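Local coordinates for protein hydroxylase (Rhodococcus sp., PDB 2OR0) that probably acts as a flavin-dependent hydroxylase of the acyl-CoA dehydrogenase family, inserting one oxygen atom from molecular oxygen with the help of reduced flavin, at residues Leu57-Pro68 with Ser95-Pro106; Glu108-Glu119 with Tyr222-Val230. All coordinates share one frame; numbering follows the deposited sequence.

Contact 1: Leu57-Pro68 with Ser95-Pro106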
loop_
_atom_site.group_PDB
_atom_site.type_symbol
_atom_site.label_atom_id
_atom_site.label_comp_id
_atom_site.label_asym_id
_atom_site.label_seq_id
_atom_site.Cartn_x
_atom_site.Cartn_y
_atom_site.Cartn_z
ATOM N N LEU A 57 9.799 6.816 10.419
ATOM C CA LEU A 57 9.591 6.665 8.978
ATOM C C LEU A 57 9.959 7.911 8.187
ATOM O O LEU A 57 10.544 7.802 7.109
ATOM C CB LEU A 57 8.131 6.302 8.644
ATOM C CG LEU A 57 7.543 5.028 9.234
ATOM C CD1 LEU A 57 6.047 5.004 8.930
ATOM C CD2 LEU A 57 8.258 3.775 8.686
ATOM N N ARG A 58 9.571 9.083 8.695
ATOM C CA ARG A 58 9.821 10.331 7.983
ATOM C C ARG A 58 11.324 10.557 7.835
ATOM O O ARG A 58 11.796 10.828 6.744
ATOM C CB ARG A 58 9.182 11.530 8.695
ATOM C CG ARG A 58 9.005 12.767 7.792
ATOM C CD ARG A 58 8.307 13.892 8.543
ATOM N NE ARG A 58 7.015 13.465 9.103
ATOM C CZ ARG A 58 5.824 13.707 8.551
ATOM N NH1 ARG A 58 5.717 14.396 7.425
ATOM N NH2 ARG A 58 4.722 13.278 9.143
ATOM N N ASP A 59 12.051 10.421 8.940
ATOM C CA ASP A 59 13.504 10.621 8.975
ATOM C C ASP A 59 14.302 9.600 8.170
ATOM O O ASP A 59 15.414 9.897 7.730
ATOM C CB ASP A 59 14.014 10.587 10.420
ATOM C CG ASP A 59 13.466 11.729 11.264
ATOM O OD1 ASP A 59 12.958 12.726 10.695
ATOM O OD2 ASP A 59 13.550 11.626 12.506
ATOM N N SER A 60 13.765 8.392 8.005
ATOM C CA SER A 60 14.467 7.325 7.272
ATOM C C SER A 60 14.469 7.590 5.780
ATOM O O SER A 60 15.231 6.958 5.036
ATOM C CB SER A 60 13.787 5.979 7.521
ATOM O OG SER A 60 12.626 5.845 6.684
ATOM N N GLY A 61 13.613 8.517 5.338
ATOM C CA GLY A 61 13.402 8.768 3.919
ATOM C C GLY A 61 12.484 7.773 3.216
ATOM O O GLY A 61 12.362 7.806 1.997
ATOM N N ALA A 62 11.838 6.877 3.960
ATOM C CA ALA A 62 10.961 5.867 3.327
ATOM C C ALA A 62 9.865 6.409 2.397
ATOM O O ALA A 62 9.574 5.805 1.361
ATOM C CB ALA A 62 10.348 4.948 4.373
ATOM N N ILE A 63 9.243 7.527 2.760
ATOM C CA ILE A 63 8.165 8.079 1.938
ATOM C C ILE A 63 8.707 8.779 0.681
ATOM O O ILE A 63 7.983 8.950 -0.301
ATOM C CB ILE A 63 7.252 9.010 2.775
ATOM C CG1 ILE A 63 6.803 8.296 4.065
ATOM C CG2 ILE A 63 6.081 9.575 1.940
ATOM C CD1 ILE A 63 6.038 6.995 3.858
ATOM N N ARG A 64 9.992 9.139 0.695
ATOM C CA ARG A 64 10.631 9.749 -0.468
ATOM C C ARG A 64 11.181 8.758 -1.510
ATOM O O ARG A 64 11.738 9.167 -2.557
ATOM C CB ARG A 64 11.722 10.699 0.009
ATOM C CG ARG A 64 11.124 11.999 0.559
ATOM C CD ARG A 64 12.186 13.008 0.905
ATOM N NE ARG A 64 13.116 12.466 1.885
ATOM C CZ ARG A 64 13.990 13.200 2.562
ATOM N NH1 ARG A 64 14.041 14.527 2.365
ATOM N NH2 ARG A 64 14.810 12.609 3.439
ATOM N N LEU A 65 11.001 7.466 -1.237
ATOM C CA LEU A 65 11.441 6.396 -2.141
ATOM C C LEU A 65 11.076 6.613 -3.608
ATOM O O LEU A 65 11.925 6.458 -4.489
ATOM C CB LEU A 65 10.940 5.020 -1.666
ATOM C CG LEU A 65 11.649 4.398 -0.451
ATOM C CD1 LEU A 65 10.839 3.223 0.109
ATOM C CD2 LEU A 65 13.062 3.966 -0.800
ATOM N N LEU A 66 9.825 6.983 -3.866
ATOM C CA LEU A 66 9.330 7.128 -5.227
ATOM C C LEU A 66 9.082 8.599 -5.581
ATOM O O LEU A 66 8.407 8.901 -6.559
ATOM C CB LEU A 66 8.043 6.321 -5.416
ATOM C CG LEU A 66 8.075 4.817 -5.089
ATOM C CD1 LEU A 66 6.656 4.267 -5.119
ATOM C CD2 LEU A 66 9.022 4.027 -6.044
ATOM N N GLN A 67 9.620 9.497 -4.764
ATOM C CA GLN A 67 9.464 10.939 -4.952
ATOM C C GLN A 67 10.468 11.456 -6.013
ATOM O O GLN A 67 11.570 10.908 -6.117
ATOM C CB GLN A 67 9.707 11.619 -3.613
ATOM C CG GLN A 67 9.244 13.061 -3.503
ATOM C CD GLN A 67 8.934 13.434 -2.069
ATOM O OE1 GLN A 67 8.264 12.674 -1.351
ATOM N NE2 GLN A 67 9.414 14.602 -1.631
ATOM N N PRO A 68 10.081 12.477 -6.818
ATOM C CA PRO A 68 11.057 13.117 -7.750
ATOM C C PRO A 68 12.299 13.652 -7.038
ATOM O O PRO A 68 12.206 14.129 -5.902
ATOM C CB PRO A 68 10.262 14.283 -8.373
ATOM C CG PRO A 68 8.823 13.882 -8.237
ATOM C CD PRO A 68 8.732 13.067 -6.946
ATOM N N SER A 95 3.364 0.541 10.451
ATOM C CA SER A 95 4.363 1.359 9.779
ATOM C C SER A 95 4.575 0.877 8.355
ATOM O O SER A 95 4.752 1.687 7.454
ATOM C CB SER A 95 5.697 1.301 10.528
ATOM O OG SER A 95 5.519 1.754 11.856
ATOM N N GLY A 96 4.596 -0.451 8.169
ATOM C CA GLY A 96 4.822 -1.027 6.858
ATOM C C GLY A 96 3.705 -0.655 5.910
ATOM O O GLY A 96 3.944 -0.316 4.749
ATOM N N TRP A 97 2.474 -0.753 6.414
ATOM C CA TRP A 97 1.281 -0.433 5.646
ATOM C C TRP A 97 1.267 1.045 5.252
ATOM O O TRP A 97 0.945 1.391 4.100
ATOM C CB TRP A 97 0.030 -0.773 6.461
ATOM C CG TRP A 97 -1.255 -0.489 5.721
ATOM C CD1 TRP A 97 -1.985 0.669 5.770
ATOM C CD2 TRP A 97 -1.943 -1.360 4.805
ATOM N NE1 TRP A 97 -3.102 0.558 4.959
ATOM C CE2 TRP A 97 -3.097 -0.667 4.352
ATOM C CE3 TRP A 97 -1.714 -2.664 4.340
ATOM C CZ2 TRP A 97 -4.013 -1.230 3.440
ATOM C CZ3 TRP A 97 -2.633 -3.230 3.434
ATOM C CH2 TRP A 97 -3.763 -2.513 3.001
ATOM N N VAL A 98 1.611 1.911 6.198
ATOM C CA VAL A 98 1.575 3.361 5.940
ATOM C C VAL A 98 2.639 3.741 4.875
ATOM O O VAL A 98 2.375 4.531 3.950
ATOM C CB VAL A 98 1.721 4.168 7.253
ATOM C CG1 VAL A 98 2.116 5.615 6.965
ATOM C CG2 VAL A 98 0.416 4.103 8.071
ATOM N N THR A 99 3.799 3.102 4.965
ATOM C CA THR A 99 4.884 3.277 3.967
ATOM C C THR A 99 4.465 2.881 2.564
ATOM O O THR A 99 4.716 3.617 1.609
ATOM C CB THR A 99 6.138 2.499 4.358
ATOM O OG1 THR A 99 6.521 2.863 5.682
ATOM C CG2 THR A 99 7.280 2.824 3.411
ATOM N N GLY A 100 3.815 1.728 2.438
ATOM C CA GLY A 100 3.280 1.288 1.164
ATOM C C GLY A 100 2.125 2.061 0.552
ATOM O O GLY A 100 1.895 1.942 -0.646
ATOM N N ILE A 101 1.384 2.825 1.363
ATOM C CA ILE A 101 0.235 3.618 0.896
ATOM C C ILE A 101 0.647 5.076 0.704
ATOM O O ILE A 101 0.522 5.621 -0.379
ATOM C CB ILE A 101 -0.965 3.589 1.933
ATOM C CG1 ILE A 101 -1.496 2.175 2.139
ATOM C CG2 ILE A 101 -2.106 4.525 1.504
ATOM C CD1 ILE A 101 -2.787 1.850 1.364
ATOM N N VAL A 102 1.093 5.705 1.783
ATOM C CA VAL A 102 1.525 7.093 1.762
ATOM C C VAL A 102 2.730 7.211 0.796
ATOM O O VAL A 102 2.826 8.184 0.048
ATOM C CB VAL A 102 1.853 7.608 3.181
ATOM C CG1 VAL A 102 2.330 9.053 3.166
ATOM C CG2 VAL A 102 0.622 7.515 4.094
ATOM N N GLY A 103 3.580 6.167 0.768
ATOM C CA GLY A 103 4.720 6.080 -0.143
ATOM C C GLY A 103 4.447 6.028 -1.631
ATOM O O GLY A 103 5.342 6.309 -2.432
ATOM N N VAL A 104 3.234 5.657 -2.021
ATOM C CA VAL A 104 2.875 5.630 -3.422
ATOM C C VAL A 104 2.379 6.993 -3.954
ATOM O O VAL A 104 2.412 7.263 -5.172
ATOM C CB VAL A 104 1.841 4.497 -3.683
ATOM C CG1 VAL A 104 1.074 4.721 -4.968
ATOM C CG2 VAL A 104 2.579 3.163 -3.763
ATOM N N HIS A 105 1.897 7.841 -3.047
ATOM C CA HIS A 105 1.324 9.130 -3.449
ATOM C C HIS A 105 2.327 10.054 -4.193
ATOM O O HIS A 105 1.924 10.680 -5.179
ATOM C CB HIS A 105 0.634 9.825 -2.270
ATOM C CG HIS A 105 -0.473 9.009 -1.661
ATOM N ND1 HIS A 105 -0.673 8.922 -0.303
ATOM C CD2 HIS A 105 -1.407 8.209 -2.227
ATOM C CE1 HIS A 105 -1.696 8.121 -0.056
ATOM N NE2 HIS A 105 -2.155 7.671 -1.208
ATOM N N PRO A 106 3.614 10.112 -3.745
ATOM C CA PRO A 106 4.631 10.884 -4.467
ATOM C C PRO A 106 4.840 10.372 -5.879
ATOM O O PRO A 106 5.193 11.145 -6.771
ATOM C CB PRO A 106 5.901 10.646 -3.651
ATOM C CG PRO A 106 5.412 10.367 -2.274
ATOM C CD PRO A 106 4.201 9.509 -2.528
HETATM O O HOH W 1 7.606 7.098 -1.967
#

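Contact 2: Glu108-Glu119 with Tyr222-Val230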
loop_
_atom_site.group_PDB
_atom_site.type_symbol
_atom_site.label_atom_id
_atom_site.label_comp_id
_atom_site.label_asym_id
_atom_site.label_seq_id
_atom_site.Cartn_x
_atom_site.Cartn_y
_atom_site.Cartn_z
ATOM N N GLU A 108 2.473 9.166 -7.967
ATOM C CA GLU A 108 1.440 9.724 -8.826
ATOM C C GLU A 108 1.583 11.263 -8.959
ATOM O O GLU A 108 1.414 11.799 -10.038
ATOM C CB GLU A 108 0.031 9.366 -8.358
ATOM C CG GLU A 108 -1.041 9.897 -9.317
ATOM C CD GLU A 108 -2.445 9.443 -8.978
ATOM O OE1 GLU A 108 -2.606 8.574 -8.096
ATOM O OE2 GLU A 108 -3.397 9.953 -9.595
ATOM N N LEU A 109 1.908 11.948 -7.866
ATOM C CA LEU A 109 2.046 13.392 -7.905
ATOM C C LEU A 109 3.154 13.791 -8.880
ATOM O O LEU A 109 3.156 14.904 -9.394
ATOM C CB LEU A 109 2.387 13.938 -6.536
ATOM C CG LEU A 109 2.004 15.411 -6.334
ATOM C CD1 LEU A 109 0.459 15.592 -6.261
ATOM C CD2 LEU A 109 2.706 15.976 -5.105
ATOM N N ALA A 110 4.099 12.880 -9.116
ATOM C CA ALA A 110 5.221 13.151 -10.005
ATOM C C ALA A 110 4.710 13.562 -11.355
ATOM O O ALA A 110 5.335 14.381 -12.006
ATOM C CB ALA A 110 6.149 11.950 -10.130
ATOM N N PHE A 111 3.571 13.007 -11.763
ATOM C CA PHE A 111 2.955 13.403 -13.026
ATOM C C PHE A 111 1.669 14.230 -12.871
ATOM O O PHE A 111 0.878 14.343 -13.812
ATOM C CB PHE A 111 2.789 12.228 -14.025
ATOM C CG PHE A 111 2.014 11.031 -13.496
ATOM C CD1 PHE A 111 0.623 10.934 -13.680
ATOM C CD2 PHE A 111 2.681 9.976 -12.871
ATOM C CE1 PHE A 111 -0.083 9.836 -13.251
ATOM C CE2 PHE A 111 1.972 8.850 -12.408
ATOM C CZ PHE A 111 0.587 8.782 -12.599
ATOM N N ALA A 112 1.479 14.796 -11.681
ATOM C CA ALA A 112 0.473 15.855 -11.489
ATOM C C ALA A 112 1.085 17.209 -11.917
ATOM O O ALA A 112 2.317 17.332 -12.063
ATOM C CB ALA A 112 -0.002 15.913 -10.029
ATOM N N ASP A 113 0.223 18.210 -12.108
ATOM C CA ASP A 113 0.654 19.566 -12.462
ATOM C C ASP A 113 1.823 20.042 -11.631
ATOM O O ASP A 113 1.807 19.930 -10.394
ATOM C CB ASP A 113 -0.497 20.561 -12.332
ATOM C CG ASP A 113 -0.230 21.862 -13.075
ATOM O OD1 ASP A 113 0.546 22.687 -12.553
ATOM O OD2 ASP A 113 -0.808 22.041 -14.172
ATOM N N PRO A 114 2.853 20.598 -12.301
ATOM C CA PRO A 114 4.011 21.078 -11.542
ATOM C C PRO A 114 3.641 22.049 -10.415
ATOM O O PRO A 114 4.357 22.134 -9.420
ATOM C CB PRO A 114 4.899 21.760 -12.611
ATOM C CG PRO A 114 4.523 21.115 -13.895
ATOM C CD PRO A 114 3.021 20.770 -13.762
ATOM N N GLN A 115 2.533 22.768 -10.556
ATOM C CA GLN A 115 2.155 23.716 -9.508
ATOM C C GLN A 115 1.767 23.051 -8.171
ATOM O O GLN A 115 2.089 23.573 -7.095
ATOM C CB GLN A 115 1.058 24.667 -9.983
ATOM C CG GLN A 115 0.832 25.851 -9.041
ATOM C CD GLN A 115 -0.240 26.810 -9.546
ATOM O OE1 GLN A 115 -0.761 26.659 -10.654
ATOM N NE2 GLN A 115 -0.580 27.798 -8.723
ATOM N N VAL A 116 1.070 21.914 -8.237
ATOM C CA VAL A 116 0.653 21.254 -7.001
ATOM C C VAL A 116 1.845 20.559 -6.322
ATOM O O VAL A 116 1.927 20.511 -5.088
ATOM C CB VAL A 116 -0.606 20.360 -7.208
ATOM C CG1 VAL A 116 -0.328 19.194 -8.141
ATOM C CG2 VAL A 116 -1.207 19.894 -5.846
ATOM N N GLN A 117 2.792 20.067 -7.130
ATOM C CA GLN A 117 3.994 19.429 -6.584
ATOM C C GLN A 117 4.768 20.459 -5.764
ATOM O O GLN A 117 5.309 20.146 -4.703
ATOM C CB GLN A 117 4.894 18.862 -7.698
ATOM C CG GLN A 117 4.214 17.945 -8.712
ATOM C CD GLN A 117 5.216 17.233 -9.613
ATOM O OE1 GLN A 117 6.306 16.861 -9.170
ATOM N NE2 GLN A 117 4.851 17.033 -10.869
ATOM N N GLU A 118 4.803 21.693 -6.272
ATOM C CA GLU A 118 5.475 22.810 -5.610
ATOM C C GLU A 118 4.711 23.202 -4.340
ATOM O O GLU A 118 5.312 23.436 -3.290
ATOM C CB GLU A 118 5.606 23.986 -6.606
ATOM C CG GLU A 118 6.363 25.236 -6.117
ATOM C CD GLU A 118 7.744 24.941 -5.497
ATOM O OE1 GLU A 118 8.468 24.045 -5.993
ATOM O OE2 GLU A 118 8.111 25.631 -4.512
ATOM N N GLU A 119 3.384 23.242 -4.416
ATOM C CA GLU A 119 2.572 23.520 -3.219
ATOM C C GLU A 119 2.813 22.506 -2.089
ATOM O O GLU A 119 2.950 22.878 -0.910
ATOM C CB GLU A 119 1.085 23.558 -3.580
ATOM C CG GLU A 119 0.671 24.819 -4.319
ATOM C CD GLU A 119 -0.757 24.761 -4.824
ATOM O OE1 GLU A 119 -1.333 23.655 -4.923
ATOM O OE2 GLU A 119 -1.308 25.834 -5.130
ATOM N N TYR A 222 -5.864 22.555 -11.644
ATOM C CA TYR A 222 -4.469 22.108 -11.609
ATOM C C TYR A 222 -4.160 21.133 -10.448
ATOM O O TYR A 222 -3.074 20.536 -10.410
ATOM C CB TYR A 222 -3.501 23.309 -11.605
ATOM C CG TYR A 222 -3.350 24.030 -10.272
ATOM C CD1 TYR A 222 -2.465 23.574 -9.313
ATOM C CD2 TYR A 222 -4.087 25.198 -9.996
ATOM C CE1 TYR A 222 -2.331 24.219 -8.095
ATOM C CE2 TYR A 222 -3.957 25.855 -8.790
ATOM C CZ TYR A 222 -3.077 25.371 -7.846
ATOM O OH TYR A 222 -2.954 26.016 -6.641
ATOM N N ARG A 223 -5.115 20.989 -9.522
ATOM C CA ARG A 223 -5.009 20.048 -8.392
ATOM C C ARG A 223 -5.800 18.770 -8.624
ATOM O O ARG A 223 -6.116 18.045 -7.684
ATOM C CB ARG A 223 -5.466 20.703 -7.088
ATOM C CG ARG A 223 -4.452 21.663 -6.516
ATOM C CD ARG A 223 -4.942 22.155 -5.203
ATOM N NE ARG A 223 -4.130 23.227 -4.656
ATOM C CZ ARG A 223 -4.509 23.993 -3.628
ATOM N NH1 ARG A 223 -5.699 23.804 -3.043
ATOM N NH2 ARG A 223 -3.694 24.946 -3.176
ATOM N N THR A 224 -6.114 18.491 -9.881
ATOM C CA THR A 224 -6.844 17.297 -10.242
ATOM C C THR A 224 -6.120 16.530 -11.352
ATOM O O THR A 224 -5.310 17.108 -12.094
ATOM C CB THR A 224 -8.310 17.604 -10.677
ATOM O OG1 THR A 224 -8.346 18.046 -12.031
ATOM C CG2 THR A 224 -8.954 18.665 -9.798
ATOM N N LEU A 225 -6.392 15.231 -11.425
ATOM C CA LEU A 225 -6.097 14.421 -12.597
ATOM C C LEU A 225 -7.357 13.660 -12.955
ATOM O O LEU A 225 -8.166 13.337 -12.085
ATOM C CB LEU A 225 -4.959 13.428 -12.330
ATOM C CG LEU A 225 -3.573 14.031 -12.054
ATOM C CD1 LEU A 225 -2.565 13.028 -11.448
ATOM C CD2 LEU A 225 -2.991 14.721 -13.337
ATOM N N ASN A 226 -7.530 13.397 -14.239
ATOM C CA ASN A 226 -8.570 12.532 -14.713
ATOM C C ASN A 226 -8.186 11.068 -14.352
ATOM O O ASN A 226 -7.139 10.570 -14.802
ATOM C CB ASN A 226 -8.685 12.758 -16.220
ATOM C CG ASN A 226 -9.684 11.885 -16.881
ATOM O OD1 ASN A 226 -9.989 10.775 -16.422
ATOM N ND2 ASN A 226 -10.215 12.370 -17.998
ATOM N N ALA A 227 -9.020 10.393 -13.551
ATOM C CA ALA A 227 -8.707 9.031 -13.058
ATOM C C ALA A 227 -8.554 7.991 -14.157
ATOM O O ALA A 227 -7.727 7.099 -14.022
ATOM C CB ALA A 227 -9.740 8.541 -12.026
ATOM N N ALA A 228 -9.359 8.080 -15.214
ATOM C CA ALA A 228 -9.229 7.142 -16.341
ATOM C C ALA A 228 -7.904 7.319 -17.105
ATOM O O ALA A 228 -7.301 6.340 -17.547
ATOM C CB ALA A 228 -10.417 7.232 -17.288
ATOM N N LYS A 229 -7.449 8.566 -17.232
ATOM C CA LYS A 229 -6.150 8.853 -17.832
ATOM C C LYS A 229 -4.990 8.383 -16.950
ATOM O O LYS A 229 -3.943 8.013 -17.455
ATOM C CB LYS A 229 -6.012 10.359 -18.114
ATOM C CG LYS A 229 -6.950 10.868 -19.233
ATOM C CD LYS A 229 -6.588 12.330 -19.603
ATOM C CE LYS A 229 -7.332 12.765 -20.857
ATOM N NZ LYS A 229 -7.038 14.199 -21.147
ATOM N N VAL A 230 -5.171 8.422 -15.632
ATOM C CA VAL A 230 -4.157 7.913 -14.714
ATOM C C VAL A 230 -4.015 6.396 -14.937
ATOM O O VAL A 230 -2.900 5.892 -15.140
ATOM C CB VAL A 230 -4.515 8.224 -13.249
ATOM C CG1 VAL A 230 -3.589 7.493 -12.287
ATOM C CG2 VAL A 230 -4.503 9.734 -13.000
HETATM O O HOH W 2 -2.708 17.915 -11.488
#

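Contact 1: Leu57-Pro68 with Ser95-Pro106
Ile63 and Gly103 bring their backbones to within 4.5 Å, CA to CA, yet no direct hydrogen bond joins the two segments. A water appears to bridge them instead: it takes a hydrogen bond from Leu66 N at 2.9 Å and lies beside Ile63 O and Gly103 O, though implausibly close to both, which leaves the detail of those two links doubtful. Glycine suits position 103, because a CB there would run into Thr99 O. Ile63 packs alongside: its CD1 tip lies 3.9 Å from Thr99 CA, while its other branch, CG2, meets Val102 CG1 at 4.0 Å. Pro106, a compact ring with no N-H to satisfy, sets its CG 3.5 Å from Ile63 O.

Thr99 faces two partners with two branches. Its OG1 stands beside its own backbone N (chi1 -54°) and bends back to give a hydrogen bond to Ser95 O at 2.8 Å, from the face of that carbonyl opposite to Thr99 N. OG1 also lies 3.6 Å from Leu57 CD2, a van der Waals contact, and CG2 packs on Ala62 CB at 3.9 Å. Replacing Thr99 by an alanine is likely to leave Leu57 CD2 and Ala62 CB facing a gap and to cost Ser95 O its second donor.

The contact thus seats the chain leaving helix 51-60, after the Schellman turn at Gly61, against helix 93-102 and the turn that follows. Helix 78-91 packs on Leu57 and Leu66, helix 250-277 reaches Leu66 through Met253, and Trp121 of helix 114-121 touches Pro106.

Contact 2: Glu108-Glu119 with Tyr222-Val230
Gln115 lays its side-chain amide flat over one face of the Tyr222 ring, the two planes only 2° apart and OE1 above the ring centre. Its CG lies anti to the backbone N (chi1 -168°), and the extended chain carries the amide over the ring, with CB 3.7 Å from Tyr222 CD1; a long side chain ending in a planar amide suits such stacking. At the edge of the ring sits the carboxylate of Glu119, whose closeness to the tyrosine hydroxyl is too short in the model to interpret. Its firmer partner is Arg223: NE gives a fairly straight hydrogen bond to Glu119 OE1 at 2.8 Å, a salt bridge that meets the oxygen on its syn side. The carboxylate and guanidinium planes are turned 67° apart, and a second bond, from NH2 to OE2, is weak and doubtful because the place of OE2 is unsure. Val116 CG2 supports the arginine stem, 3.8 Å from Arg223 CG.

Farther along, branched Leu225 reaches into an apolar patch, CD1 lying 4.1 Å from Ala112 CB and 4.4 Å from Phe111 CD1. Val230 CG2 lies 3.6 Å from Glu108 OE2, an oxygen whose hydrogen bond goes to His184.

Behind these residues, Asp113 OD1, at the N-cap of helix 114-121, accepts from Gln115 N at 2.8 Å through its anti lone pair, which probably steadies the first turn, from which Gln115 projects. Gln117 NE2 holds Ala112 O, and a water links Asp113 N to Tyr222 O and Thr224 O. The strand is positioned in turn by antiparallel pairing of 224-226 with 182-188. Such docking of N-terminal helices against the edge of a middle beta-sheet fits the domain arrangement of acyl-CoA dehydrogenase-like flavoproteins.

Overall arrangement
Contact 1 and contact 2 follow one another along the chain, with centres about 18 Å apart, and share helix 105-109, whose Pro106 serves the first and whose Glu108 serves the second. They also touch directly: Pro68 CG lies 3.8 Å from Ala110 CB and 4.0 Å from Gln117 OE1. Contact 1 is wholly buried among helices, its centre about 10 Å from that of the chain; contact 2, about 19 Å from it, is partly exposed and carries the helical region over to the beta-sheet. The Pro68 contacts thus link the buried helices to the segment that meets the sheet. No flavin or substrate lies in either contact, which leaves their relation to the probable flavin site undefined.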